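Local coordinates for putative monooxygenase Rv0793 (Mycobacterium tuberculosis, PDB 1Y0H), which is a homodimeric putative monooxygenase that might act in antibiotic biosynthesis or scavenge reactive oxygen species and so help evade host defences, at residues P16-A21 and G82-R87; R23-A28 and R78-E83; T31-E36 and R40-Y45; E57-R62 and D66-S71. One frame throughout, in Å; residues are numbered along the deposited sequence. Where two conformers were deposited one is given.

Overall arrangement
All four contacts lie in one ferredoxin-like chain, a four-stranded antiparallel sheet backed by helices. Contacts 1, 2 and 3 follow helix 19-35: 1 and 2 join it to the chain between helix 72-78 and strand 90-96, 3 to strand 39-47. Contact 4 links strand 53-59 to helix 62-69. Contacts 3 and 4 come in series between the two segments of contacts 2 and 1. Contacts 1 and 2 share G82 and E83, their centres about 9 Å apart; those of 1 and 4, about 25 Å apart, flank the molecule's middle. Helix 19-35 is tied to the late loop and to the sheet edge that continues into the second subunit; 3 and 4, centres about 10 Å apart, touch one acetate.

Contact 1. Residues P16-A21 and G82-R87; sequences PDARSA and GELLTR
No hydrogen bond passes between A18 and L84, and the shortest sound polar bond beside their contact is local: L85 N donates to G82 O at 3.2 Å, closing the 3-10 turn from which L84 projects. That turn brings the L84 carbonyl up to the A18 methyl, with A18 CB 3.3 Å from L84 O, while the two CB atoms, of A18 and of L84, stand 3.9 Å apart. Further out, the leucine fork divides its work. CD2 of L84 lies 4.0 Å from A18 CB and 4.1 Å from A21 CB, so it rests on two methyls three residues apart. The other branch, L84 CD1, meets the carbonyl group of A21, 4.0 Å from A21 C. With L84 CG anti to the carbonyl carbon (chi1 -56°), both branches reach the start of helix 19-35. In this ferredoxin-like fold the contact joins the beginning of the first long helix to the loop that leads into strand 90-96. The small A18 side chain is consistent with the close backbone approach, A18 CA to L84 CA 5.4 Å. The same loop is tied to the chain just before P16: E83 O accepts from R15 NH1, and T86 OG1 is bonded to M13 O.

Contact 2. Residues R23-A28 and R78-E83; sequences RALLDA and RAQVGE
The flat amide of Q80 takes a methyl of L25 over one face: L25 CD1 lies 3.5 Å from Q80 NE2 and 3.6 Å from Q80 CD. Its polar end is engaged by its own chain, NE2 donating to N76 O. The second flat group, the R23 guanidinium, takes no part in the loop contact; D27 OD1 meets it at the edge, in plane, with R23 NE to D27 OD1 at 2.8 Å, a salt bridge between residues one helical turn apart. The other L25 branch, CD2, reaches V81, 3.7 Å from V81 CA and 3.8 Å from V81 CB. L25 CG is anti to the backbone N (chi1 -170°), which carries the forked end out from the helix so that one methyl serves each loop residue; the L25 side chain crosses that of V81 at about a right angle. In this ferredoxin-like fold the contact packs helix 19-35 against the loop after helix 72-78. Buried V81 also packs on F12 of strand 6-12, where L26 joins it. L25 and L26 rest on Y77 of helix 72-78, so helix 19-35 lies against both that helix and the sheet, while R23 reaches L97 of the second subunit.

Contact 3. Residues T31-E36 and R40-Y45; sequences TPTRAE and RSYDLY. With ACT (acetate ion), chain C.
Y42 sets CG anti to its own backbone N (chi1 -169°), and T33 likewise places CG2, bringing methyl and ring together. T33 CG2 sits over one face of the phenol, offset toward the rim, 3.7 Å from the ring centroid in a CH-pi contact, while T33 OG1 is bonded back to M29 O. Beside this pair the R34 chain runs extended from CG to NE and brings its guanidinium side-on to the strand. R34 NE donates to Y42 O at 3.0 Å and R34 NH2 to the same oxygen at 3.1 Å, both at the guanidinium edge. A weak bond from R34 NH2 to D43 OD1, 3.3 Å, adds a salt bridge, though OD1 also accepts from A100 N of the second subunit. Helix 31-35 and strand 41-45 run at 154°, roughly antiparallel, within the ferredoxin-like fold. The double grip on one oxygen limits the rotation of the R34 guanidinium, whose NH2 also pairs with D98 of the second subunit. At the far end of the ring, Y42 OH donates to acetate O at 2.8 Å; H68 NE2 also holds that oxygen of the ion, probably from the crystallisation liquor, so hydroxyl and imidazole line one polar site.

Contact 4. Residues E57-R62 and D66-S71; sequences ERYRSR and DEHRGS. With ACT (acetate ion), chain C.
Y59, the last residue of strand 53-59, meets H68 in the last turn of helix 62-69, which follows that strand in the ferredoxin-like fold with S61 as N-cap. The phenol hydroxyl lies over one face of the imidazole, toward its rim, Y59 OH being 3.1 Å from H68 CD2; the ring planes are 32° apart. E57, its chain extended, accepts a hydrogen bond from Y59 OH at OE1, 2.8 Å, on the anti side. H68 CG is anti to the backbone N (chi1 171°), placing the ring between Y59 and the end of helix 19-35; E36, just past that helix, bonds ND1 through OE2. Along the first turn of helix 62-69 R62, bent at chi2, brings NE nearly straight to D66 OD1 (3.0 Å), a salt bridge beside the backbone bond D66 N to R62 O. R69 NH1 stands 3.5 Å from R62 NH2, a like-charge pair that D66 probably offsets. At the imidazole edge, H68 NE2 donates to acetate O at 2.7 Å, with an N-H...O angle of 160°.

Contact 1. Residues P16-A21 and G82-R87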
loop_
_atom_site.group_PDB
_atom_site.type_symbol
_atom_site.label_atom_id
_atom_site.label_comp_id
_atom_site.label_asym_id
_atom_site.label_seq_id
_atom_site.Cartn_x
_atom_site.Cartn_y
_atom_site.Cartn_z
ATOM N N PRO A 16 -1.671 -14.542 -17.236
ATOM C CA PRO A 16 -2.852 -14.020 -17.930
ATOM C C PRO A 16 -4.049 -14.961 -17.858
ATOM O O PRO A 16 -5.169 -14.508 -17.579
ATOM C CB PRO A 16 -2.360 -13.832 -19.373
ATOM C CG PRO A 16 -0.881 -13.537 -19.206
ATOM C CD PRO A 16 -0.457 -14.446 -18.067
ATOM N N ASP A 17 -3.818 -16.259 -18.066
ATOM C CA ASP A 17 -4.921 -17.229 -18.063
ATOM C C ASP A 17 -5.513 -17.436 -16.677
ATOM O O ASP A 17 -6.616 -17.960 -16.548
ATOM C CB ASP A 17 -4.488 -18.579 -18.644
ATOM C CG ASP A 17 -3.526 -19.332 -17.735
ATOM O OD1 ASP A 17 -2.320 -19.001 -17.723
ATOM O OD2 ASP A 17 -3.976 -20.275 -17.045
ATOM N N ALA A 18 -4.779 -17.026 -15.648
ATOM C CA ALA A 18 -5.198 -17.266 -14.270
ATOM C C ALA A 18 -5.793 -16.033 -13.605
ATOM O O ALA A 18 -6.148 -16.089 -12.437
ATOM C CB ALA A 18 -4.007 -17.757 -13.442
ATOM N N ARG A 19 -5.889 -14.925 -14.337
ATOM C CA ARG A 19 -6.285 -13.668 -13.699
ATOM C C ARG A 19 -7.679 -13.726 -13.060
ATOM O O ARG A 19 -7.843 -13.330 -11.901
ATOM C CB ARG A 19 -6.203 -12.509 -14.683
ATOM C CG ARG A 19 -6.197 -11.163 -13.981
ATOM C CD ARG A 19 -6.407 -10.082 -15.023
ATOM N NE ARG A 19 -6.574 -8.760 -14.428
ATOM C CZ ARG A 19 -5.561 -7.970 -14.091
ATOM N NH1 ARG A 19 -4.312 -8.379 -14.279
ATOM N NH2 ARG A 19 -5.793 -6.773 -13.564
ATOM N N SER A 20 -8.679 -14.217 -13.800
ATOM C CA SER A 20 -10.029 -14.337 -13.225
ATOM C C SER A 20 -10.066 -15.302 -12.037
ATOM O O SER A 20 -10.763 -15.054 -11.061
ATOM C CB SER A 20 -11.073 -14.719 -14.283
ATOM O OG SER A 20 -10.809 -15.986 -14.834
ATOM N N ALA A 21 -9.275 -16.369 -12.096
ATOM C CA ALA A 21 -9.171 -17.291 -10.970
ATOM C C ALA A 21 -8.555 -16.621 -9.731
ATOM O O ALA A 21 -9.027 -16.825 -8.595
ATOM C CB ALA A 21 -8.384 -18.556 -11.383
ATOM N N GLY A 82 -0.217 -19.659 -5.084
ATOM C CA GLY A 82 1.046 -19.707 -5.820
ATOM C C GLY A 82 0.933 -20.267 -7.217
ATOM O O GLY A 82 1.638 -19.837 -8.140
ATOM N N GLU A 83 0.022 -21.220 -7.354
ATOM C CA GLU A 83 -0.213 -21.960 -8.584
ATOM C C GLU A 83 -0.832 -21.092 -9.686
ATOM O O GLU A 83 -0.904 -21.522 -10.842
ATOM C CB GLU A 83 -1.106 -23.159 -8.270
ATOM C CG GLU A 83 -0.441 -24.245 -7.381
ATOM C CD GLU A 83 -0.125 -23.836 -5.923
ATOM O OE1 GLU A 83 -0.706 -22.864 -5.382
ATOM O OE2 GLU A 83 0.727 -24.517 -5.296
ATOM N N LEU A 84 -1.283 -19.887 -9.326
ATOM C CA LEU A 84 -1.909 -18.968 -10.284
ATOM C C LEU A 84 -0.959 -17.878 -10.775
ATOM O O LEU A 84 -1.308 -17.099 -11.666
ATOM C CB LEU A 84 -3.140 -18.302 -9.643
ATOM C CG LEU A 84 -4.193 -19.274 -9.092
ATOM C CD1 LEU A 84 -5.301 -18.511 -8.425
ATOM C CD2 LEU A 84 -4.759 -20.087 -10.247
ATOM N N LEU A 85 0.237 -17.825 -10.192
ATOM C CA LEU A 85 1.111 -16.656 -10.347
ATOM C C LEU A 85 2.375 -16.943 -11.132
ATOM O O LEU A 85 2.795 -18.090 -11.268
ATOM C CB LEU A 85 1.487 -16.108 -8.971
ATOM C CG LEU A 85 0.347 -15.916 -7.970
ATOM C CD1 LEU A 85 0.893 -15.552 -6.605
ATOM C CD2 LEU A 85 -0.662 -14.868 -8.472
ATOM N N THR A 86 2.962 -15.880 -11.663
ATOM C CA THR A 86 4.231 -15.965 -12.385
ATOM C C THR A 86 5.406 -15.940 -11.422
ATOM O O THR A 86 6.537 -16.215 -11.810
ATOM C CB THR A 86 4.436 -14.792 -13.348
ATOM O OG1 THR A 86 4.393 -13.555 -12.617
ATOM C CG2 THR A 86 3.382 -14.787 -14.449
ATOM N N ARG A 87 5.125 -15.576 -10.176
ATOM C CA ARG A 87 6.146 -15.449 -9.144
ATOM C C ARG A 87 5.409 -15.428 -7.808
ATOM O O ARG A 87 4.212 -15.150 -7.777
ATOM C CB ARG A 87 6.920 -14.145 -9.342
ATOM C CG ARG A 87 5.985 -12.943 -9.462
ATOM C CD ARG A 87 6.707 -11.685 -9.848
ATOM N NE ARG A 87 7.325 -11.077 -8.691
ATOM C CZ ARG A 87 8.093 -9.994 -8.731
ATOM N NH1 ARG A 87 8.346 -9.390 -9.890
ATOM N NH2 ARG A 87 8.609 -9.522 -7.608
#

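Contact 2. Residues R23-A28 and R78-E83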
loop_
_atom_site.group_PDB
_atom_site.type_symbol
_atom_site.label_atom_id
_atom_site.label_comp_id
_atom_site.label_asym_id
_atom_site.label_seq_id
_atom_site.Cartn_x
_atom_site.Cartn_y
_atom_site.Cartn_z
ATOM N N ARG A 23 -8.591 -13.383 -9.086
ATOM C CA ARG A 23 -9.578 -12.425 -8.586
ATOM C C ARG A 23 -10.600 -13.119 -7.680
ATOM O O ARG A 23 -10.907 -12.626 -6.583
ATOM C CB ARG A 23 -10.262 -11.686 -9.737
ATOM C CG ARG A 23 -11.415 -10.797 -9.280
ATOM C CD ARG A 23 -10.920 -9.650 -8.435
ATOM N NE ARG A 23 -12.031 -8.834 -7.933
ATOM C CZ ARG A 23 -12.671 -7.904 -8.635
ATOM N NH1 ARG A 23 -13.665 -7.228 -8.061
ATOM N NH2 ARG A 23 -12.322 -7.629 -9.891
ATOM N N ALA A 24 -11.094 -14.279 -8.110
ATOM C CA ALA A 24 -12.068 -15.048 -7.320
ATOM C C ALA A 24 -11.505 -15.510 -5.976
ATOM O O ALA A 24 -12.196 -15.467 -4.956
ATOM C CB ALA A 24 -12.568 -16.223 -8.118
ATOM N N LEU A 25 -10.245 -15.944 -5.991
ATOM C CA LEU A 25 -9.555 -16.377 -4.778
ATOM C C LEU A 25 -9.427 -15.226 -3.786
ATOM O O LEU A 25 -9.707 -15.380 -2.587
ATOM C CB LEU A 25 -8.178 -16.945 -5.126
ATOM C CG LEU A 25 -7.468 -17.645 -3.974
ATOM C CD1 LEU A 25 -8.106 -19.002 -3.691
ATOM C CD2 LEU A 25 -6.000 -17.820 -4.328
ATOM N N LEU A 26 -9.001 -14.070 -4.288
ATOM C CA LEU A 26 -8.849 -12.909 -3.425
ATOM C C LEU A 26 -10.208 -12.360 -2.985
ATOM O O LEU A 26 -10.364 -11.958 -1.835
ATOM C CB LEU A 26 -7.979 -11.847 -4.104
ATOM C CG LEU A 26 -6.552 -12.289 -4.467
ATOM C CD1 LEU A 26 -5.785 -11.118 -5.054
ATOM C CD2 LEU A 26 -5.802 -12.876 -3.277
ATOM N N ASP A 27 -11.204 -12.389 -3.871
ATOM C CA ASP A 27 -12.553 -11.939 -3.521
ATOM C C ASP A 27 -13.087 -12.659 -2.296
ATOM O O ASP A 27 -13.712 -12.039 -1.431
ATOM C CB ASP A 27 -13.543 -12.172 -4.671
ATOM C CG ASP A 27 -13.450 -11.123 -5.778
ATOM O OD1 ASP A 27 -12.875 -10.035 -5.582
ATOM O OD2 ASP A 27 -13.992 -11.395 -6.885
ATOM N N ALA A 28 -12.843 -13.964 -2.227
ATOM C CA ALA A 28 -13.369 -14.806 -1.154
ATOM C C ALA A 28 -12.755 -14.485 0.210
ATOM O O ALA A 28 -13.284 -14.886 1.242
ATOM C CB ALA A 28 -13.172 -16.272 -1.489
ATOM N N ARG A 78 -3.743 -19.602 1.036
ATOM C CA ARG A 78 -2.294 -19.858 0.945
ATOM C C ARG A 78 -1.976 -21.142 0.190
ATOM O O ARG A 78 -0.964 -21.232 -0.511
ATOM C CB ARG A 78 -1.635 -19.883 2.326
ATOM C CG ARG A 78 -0.113 -19.725 2.273
ATOM C CD ARG A 78 0.276 -18.264 2.068
ATOM N NE ARG A 78 1.722 -18.028 2.072
ATOM C CZ ARG A 78 2.438 -17.679 3.145
ATOM N NH1 ARG A 78 1.865 -17.541 4.339
ATOM N NH2 ARG A 78 3.744 -17.474 3.026
ATOM N N ALA A 79 -2.868 -22.119 0.325
ATOM C CA ALA A 79 -2.727 -23.419 -0.317
ATOM C C ALA A 79 -2.879 -23.375 -1.829
ATOM O O ALA A 79 -2.468 -24.319 -2.515
ATOM C CB ALA A 79 -3.745 -24.394 0.271
ATOM N N GLN A 80 -3.472 -22.300 -2.348
ATOM C CA GLN A 80 -3.889 -22.256 -3.750
ATOM C C GLN A 80 -3.275 -21.128 -4.558
ATOM O O GLN A 80 -3.283 -21.185 -5.784
ATOM C CB GLN A 80 -5.387 -22.016 -3.857
ATOM C CG GLN A 80 -6.269 -22.954 -3.129
ATOM C CD GLN A 80 -7.718 -22.601 -3.363
ATOM O OE1 GLN A 80 -8.217 -22.639 -4.498
ATOM N NE2 GLN A 80 -8.404 -22.235 -2.294
ATOM N N VAL A 81 -2.834 -20.070 -3.884
ATOM C CA VAL A 81 -2.469 -18.853 -4.601
ATOM C C VAL A 81 -1.269 -18.989 -5.545
ATOM O O VAL A 81 -1.311 -18.497 -6.691
ATOM C CB VAL A 81 -2.310 -17.636 -3.654
ATOM C CG1 VAL A 81 -1.172 -17.843 -2.659
ATOM C CG2 VAL A 81 -2.137 -16.353 -4.469
ATOM N N GLY A 82 -0.217 -19.659 -5.084
ATOM C CA GLY A 82 1.046 -19.707 -5.820
ATOM C C GLY A 82 0.933 -20.267 -7.217
ATOM O O GLY A 82 1.638 -19.837 -8.140
ATOM N N GLU A 83 0.022 -21.220 -7.354
ATOM C CA GLU A 83 -0.213 -21.960 -8.584
ATOM C C GLU A 83 -0.832 -21.092 -9.686
ATOM O O GLU A 83 -0.904 -21.522 -10.842
ATOM C CB GLU A 83 -1.106 -23.159 -8.270
ATOM C CG GLU A 83 -0.441 -24.245 -7.381
ATOM C CD GLU A 83 -0.125 -23.836 -5.923
ATOM O OE1 GLU A 83 -0.706 -22.864 -5.382
ATOM O OE2 GLU A 83 0.727 -24.517 -5.296
#

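Contact 3. Residues T31-E36 and R40-Y45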
loop_
_atom_site.group_PDB
_atom_site.type_symbol
_atom_site.label_atom_id
_atom_site.label_comp_id
_atom_site.label_asym_id
_atom_site.label_seq_id
_atom_site.Cartn_x
_atom_site.Cartn_y
_atom_site.Cartn_z
ATOM N N THR A 31 -14.785 -10.648 2.622
ATOM C CA THR A 31 -15.785 -10.657 3.699
ATOM C C THR A 31 -15.263 -11.206 5.056
ATOM O O THR A 31 -15.362 -10.500 6.067
ATOM C CB THR A 31 -17.099 -11.302 3.239
ATOM O OG1 THR A 31 -17.758 -10.370 2.377
ATOM C CG2 THR A 31 -18.011 -11.602 4.416
ATOM N N PRO A 32 -14.705 -12.439 5.075
ATOM C CA PRO A 32 -14.201 -12.961 6.357
ATOM C C PRO A 32 -13.050 -12.146 6.943
ATOM O O PRO A 32 -12.961 -12.033 8.169
ATOM C CB PRO A 32 -13.732 -14.379 6.019
ATOM C CG PRO A 32 -13.585 -14.415 4.523
ATOM C CD PRO A 32 -14.540 -13.409 3.978
ATOM N N THR A 33 -12.191 -11.566 6.102
ATOM C CA THR A 33 -11.093 -10.761 6.640
ATOM C C THR A 33 -11.600 -9.445 7.210
ATOM O O THR A 33 -11.224 -9.076 8.315
ATOM C CB THR A 33 -9.974 -10.498 5.626
ATOM O OG1 THR A 33 -9.522 -11.755 5.087
ATOM C CG2 THR A 33 -8.813 -9.791 6.342
ATOM N N ARG A 34 -12.467 -8.746 6.482
ATOM C CA ARG A 34 -13.033 -7.498 7.018
ATOM C C ARG A 34 -13.811 -7.751 8.310
ATOM O O ARG A 34 -13.908 -6.858 9.145
ATOM C CB ARG A 34 -13.926 -6.784 5.997
ATOM C CG ARG A 34 -13.141 -6.124 4.877
ATOM C CD ARG A 34 -14.082 -5.420 3.907
ATOM N NE ARG A 34 -13.356 -4.912 2.751
ATOM C CZ ARG A 34 -13.913 -4.558 1.599
ATOM N NH1 ARG A 34 -15.231 -4.637 1.424
ATOM N NH2 ARG A 34 -13.141 -4.108 0.621
ATOM N N ALA A 35 -14.352 -8.964 8.456
ATOM C CA ALA A 35 -15.135 -9.350 9.641
ATOM C C ALA A 35 -14.284 -9.631 10.880
ATOM O O ALA A 35 -14.815 -9.664 11.996
ATOM C CB ALA A 35 -16.040 -10.538 9.335
ATOM N N GLU A 36 -12.984 -9.842 10.678
ATOM C CA GLU A 36 -12.045 -10.012 11.795
ATOM C C GLU A 36 -12.071 -8.805 12.729
ATOM O O GLU A 36 -11.949 -7.657 12.282
ATOM C CB GLU A 36 -10.617 -10.233 11.279
ATOM C CG GLU A 36 -10.390 -11.529 10.489
ATOM C CD GLU A 36 -9.033 -11.582 9.768
ATOM O OE1 GLU A 36 -8.125 -10.782 10.096
ATOM O OE2 GLU A 36 -8.863 -12.431 8.858
ATOM N N ARG A 40 -8.722 -3.520 10.492
ATOM C CA ARG A 40 -9.196 -2.160 10.258
ATOM C C ARG A 40 -9.662 -1.965 8.808
ATOM O O ARG A 40 -10.710 -1.372 8.565
ATOM C CB ARG A 40 -8.128 -1.132 10.618
ATOM C CG ARG A 40 -8.451 0.240 10.076
ATOM C CD ARG A 40 -7.436 1.253 10.490
ATOM N NE ARG A 40 -7.603 2.487 9.728
ATOM C CZ ARG A 40 -6.941 3.611 9.982
ATOM N NH1 ARG A 40 -6.078 3.664 10.994
ATOM N NH2 ARG A 40 -7.158 4.690 9.242
ATOM N N SER A 41 -8.874 -2.440 7.854
ATOM C CA SER A 41 -9.295 -2.411 6.448
ATOM C C SER A 41 -8.622 -3.511 5.633
ATOM O O SER A 41 -7.599 -4.055 6.026
ATOM C CB SER A 41 -9.021 -1.029 5.836
ATOM O OG SER A 41 -7.647 -0.731 5.832
ATOM N N TYR A 42 -9.226 -3.832 4.496
ATOM C CA TYR A 42 -8.713 -4.867 3.599
ATOM C C TYR A 42 -9.305 -4.545 2.238
ATOM O O TYR A 42 -10.481 -4.806 1.997
ATOM C CB TYR A 42 -9.189 -6.224 4.113
ATOM C CG TYR A 42 -8.576 -7.452 3.487
ATOM C CD1 TYR A 42 -9.252 -8.161 2.485
ATOM C CD2 TYR A 42 -7.348 -7.949 3.936
ATOM C CE1 TYR A 42 -8.713 -9.327 1.932
ATOM C CE2 TYR A 42 -6.805 -9.125 3.377
ATOM C CZ TYR A 42 -7.496 -9.796 2.381
ATOM O OH TYR A 42 -6.976 -10.941 1.839
ATOM N N ASP A 43 -8.490 -3.947 1.373
ATOM C CA ASP A 43 -8.970 -3.390 0.103
ATOM C C ASP A 43 -8.180 -3.936 -1.086
ATOM O O ASP A 43 -6.966 -4.049 -1.031
ATOM C CB ASP A 43 -8.894 -1.855 0.135
ATOM C CG ASP A 43 -9.784 -1.255 1.206
ATOM O OD1 ASP A 43 -10.946 -1.690 1.318
ATOM O OD2 ASP A 43 -9.320 -0.351 1.931
ATOM N N LEU A 44 -8.895 -4.234 -2.167
ATOM C CA LEU A 44 -8.296 -4.831 -3.355
ATOM C C LEU A 44 -8.243 -3.828 -4.502
ATOM O O LEU A 44 -9.230 -3.155 -4.796
ATOM C CB LEU A 44 -9.121 -6.038 -3.815
ATOM C CG LEU A 44 -8.670 -6.776 -5.076
ATOM C CD1 LEU A 44 -7.266 -7.365 -4.952
ATOM C CD2 LEU A 44 -9.680 -7.873 -5.386
ATOM N N TYR A 45 -7.084 -3.769 -5.152
ATOM C CA TYR A 45 -6.840 -2.889 -6.290
ATOM C C TYR A 45 -6.216 -3.657 -7.438
ATOM O O TYR A 45 -5.695 -4.758 -7.245
ATOM C CB TYR A 45 -5.842 -1.795 -5.906
ATOM C CG TYR A 45 -6.233 -0.999 -4.696
ATOM C CD1 TYR A 45 -5.897 -1.430 -3.408
ATOM C CD2 TYR A 45 -6.921 0.197 -4.837
ATOM C CE1 TYR A 45 -6.267 -0.688 -2.295
ATOM C CE2 TYR A 45 -7.291 0.939 -3.743
ATOM C CZ TYR A 45 -6.961 0.488 -2.478
ATOM O OH TYR A 45 -7.328 1.229 -1.387
HETATM C C ACT C . -3.811 -11.837 2.404
HETATM O O ACT C . -4.716 -11.663 3.246
HETATM O OXT ACT C . -2.672 -11.385 2.686
HETATM C CH3 ACT C . -4.092 -12.545 1.117
#

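Contact 4. Residues E57-R62 and D66-S71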
loop_
_atom_site.group_PDB
_atom_site.type_symbol
_atom_site.label_atom_id
_atom_site.label_comp_id
_atom_site.label_asym_id
_atom_site.label_seq_id
_atom_site.Cartn_x
_atom_site.Cartn_y
_atom_site.Cartn_z
ATOM N N GLU A 57 -3.836 -3.893 3.382
ATOM C CA GLU A 57 -4.468 -4.419 4.588
ATOM C C GLU A 57 -3.981 -3.640 5.796
ATOM O O GLU A 57 -2.806 -3.300 5.885
ATOM C CB GLU A 57 -4.075 -5.884 4.785
ATOM C CG GLU A 57 -4.071 -6.698 3.512
ATOM C CD GLU A 57 -3.467 -8.079 3.664
ATOM O OE1 GLU A 57 -3.398 -8.622 4.806
ATOM O OE2 GLU A 57 -3.073 -8.630 2.609
ATOM N N ARG A 58 -4.900 -3.351 6.712
ATOM C CA ARG A 58 -4.552 -2.676 7.959
ATOM C C ARG A 58 -5.146 -3.449 9.124
ATOM O O ARG A 58 -6.330 -3.771 9.108
ATOM C CB ARG A 58 -5.140 -1.263 7.973
ATOM C CG ARG A 58 -4.501 -0.250 7.046
ATOM C CD ARG A 58 -5.264 1.066 7.256
ATOM N NE ARG A 58 -4.793 2.182 6.443
ATOM C CZ ARG A 58 -5.361 2.576 5.309
ATOM N NH1 ARG A 58 -4.857 3.607 4.648
ATOM N NH2 ARG A 58 -6.421 1.935 4.828
ATOM N N TYR A 59 -4.317 -3.696 10.142
ATOM C CA TYR A 59 -4.691 -4.464 11.327
ATOM C C TYR A 59 -4.472 -3.618 12.563
ATOM O O TYR A 59 -3.574 -2.785 12.605
ATOM C CB TYR A 59 -3.910 -5.786 11.395
ATOM C CG TYR A 59 -4.241 -6.640 10.200
ATOM C CD1 TYR A 59 -5.388 -7.430 10.182
ATOM C CD2 TYR A 59 -3.433 -6.616 9.063
ATOM C CE1 TYR A 59 -5.729 -8.190 9.050
ATOM C CE2 TYR A 59 -3.769 -7.374 7.926
ATOM C CZ TYR A 59 -4.924 -8.147 7.936
ATOM O OH TYR A 59 -5.259 -8.896 6.822
ATOM N N ARG A 60 -5.305 -3.846 13.568
ATOM C CA ARG A 60 -5.266 -3.050 14.783
ATOM C C ARG A 60 -4.008 -3.330 15.608
ATOM O O ARG A 60 -3.621 -2.518 16.442
ATOM C CB ARG A 60 -6.541 -3.276 15.604
ATOM C CG ARG A 60 -7.801 -2.999 14.776
ATOM C CD ARG A 60 -9.047 -2.662 15.592
ATOM N NE ARG A 60 -9.902 -1.764 14.808
ATOM C CZ ARG A 60 -10.790 -2.153 13.893
ATOM N NH1 ARG A 60 -10.985 -3.440 13.635
ATOM N NH2 ARG A 60 -11.494 -1.244 13.236
ATOM N N SER A 61 -3.373 -4.474 15.362
ATOM C CA SER A 61 -2.158 -4.875 16.093
ATOM C C SER A 61 -1.430 -5.939 15.287
ATOM O O SER A 61 -2.018 -6.552 14.397
ATOM C CB SER A 61 -2.523 -5.447 17.474
ATOM O OG SER A 61 -3.170 -6.710 17.362
ATOM N N ARG A 62 -0.152 -6.163 15.595
ATOM C CA ARG A 62 0.564 -7.278 14.988
ATOM C C ARG A 62 -0.070 -8.614 15.376
ATOM O O ARG A 62 -0.096 -9.554 14.567
ATOM C CB ARG A 62 2.051 -7.260 15.362
ATOM C CG ARG A 62 2.811 -8.481 14.893
ATOM C CD ARG A 62 2.815 -8.615 13.361
ATOM N NE ARG A 62 3.248 -9.955 12.963
ATOM C CZ ARG A 62 4.401 -10.219 12.350
ATOM N NH1 ARG A 62 5.240 -9.233 12.037
ATOM N NH2 ARG A 62 4.710 -11.472 12.038
ATOM N N ASP A 66 -1.276 -11.792 13.075
ATOM C CA ASP A 66 -0.973 -13.185 13.336
ATOM C C ASP A 66 -2.247 -14.016 13.354
ATOM O O ASP A 66 -2.280 -15.112 12.797
ATOM C CB ASP A 66 -0.186 -13.315 14.640
ATOM C CG ASP A 66 1.180 -12.657 14.547
ATOM O OD1 ASP A 66 1.663 -12.455 13.412
ATOM O OD2 ASP A 66 1.777 -12.328 15.603
ATOM N N GLU A 67 -3.304 -13.481 13.958
ATOM C CA GLU A 67 -4.608 -14.172 13.954
ATOM C C GLU A 67 -5.118 -14.373 12.523
ATOM O O GLU A 67 -5.637 -15.439 12.180
ATOM C CB GLU A 67 -5.629 -13.407 14.803
ATOM C CG GLU A 67 -5.275 -13.269 16.279
ATOM C CD GLU A 67 -5.614 -14.498 17.119
ATOM O OE1 GLU A 67 -5.584 -14.376 18.364
ATOM O OE2 GLU A 67 -5.914 -15.577 16.557
ATOM N N HIS A 68 -4.937 -13.358 11.683
ATOM C CA HIS A 68 -5.372 -13.420 10.287
ATOM C C HIS A 68 -4.660 -14.558 9.561
ATOM O O HIS A 68 -5.275 -15.323 8.822
ATOM C CB HIS A 68 -5.078 -12.077 9.608
ATOM C CG HIS A 68 -5.285 -12.085 8.126
ATOM N ND1 HIS A 68 -6.513 -12.321 7.547
ATOM C CD2 HIS A 68 -4.420 -11.873 7.105
ATOM C CE1 HIS A 68 -6.396 -12.253 6.231
ATOM N NE2 HIS A 68 -5.137 -11.982 5.938
ATOM N N ARG A 69 -3.354 -14.633 9.778
ATOM C CA ARG A 69 -2.507 -15.616 9.121
ATOM C C ARG A 69 -2.754 -17.047 9.591
ATOM O O ARG A 69 -2.251 -17.985 8.972
ATOM C CB ARG A 69 -1.046 -15.233 9.304
ATOM C CG ARG A 69 -0.650 -14.036 8.473
ATOM C CD ARG A 69 0.736 -13.568 8.857
ATOM N NE ARG A 69 1.242 -12.640 7.861
ATOM C CZ ARG A 69 2.413 -12.014 7.928
ATOM N NH1 ARG A 69 3.219 -12.193 8.962
ATOM N NH2 ARG A 69 2.768 -11.201 6.942
ATOM N N GLY A 70 -3.504 -17.210 10.684
ATOM C CA GLY A 70 -3.892 -18.538 11.169
ATOM C C GLY A 70 -5.324 -18.938 10.852
ATOM O O GLY A 70 -5.772 -20.039 11.220
ATOM N N SER A 71 -6.041 -18.047 10.180
ATOM C CA SER A 71 -7.477 -18.200 9.933
ATOM C C SER A 71 -7.780 -19.214 8.831
ATOM O O SER A 71 -6.943 -19.440 7.949
ATOM C CB SER A 71 -8.092 -16.854 9.566
ATOM O OG SER A 71 -7.660 -16.440 8.283
HETATM C C ACT C . -3.811 -11.837 2.404
HETATM O O ACT C . -4.716 -11.663 3.246
HETATM O OXT ACT C . -2.672 -11.385 2.686
HETATM C CH3 ACT C . -4.092 -12.545 1.117
#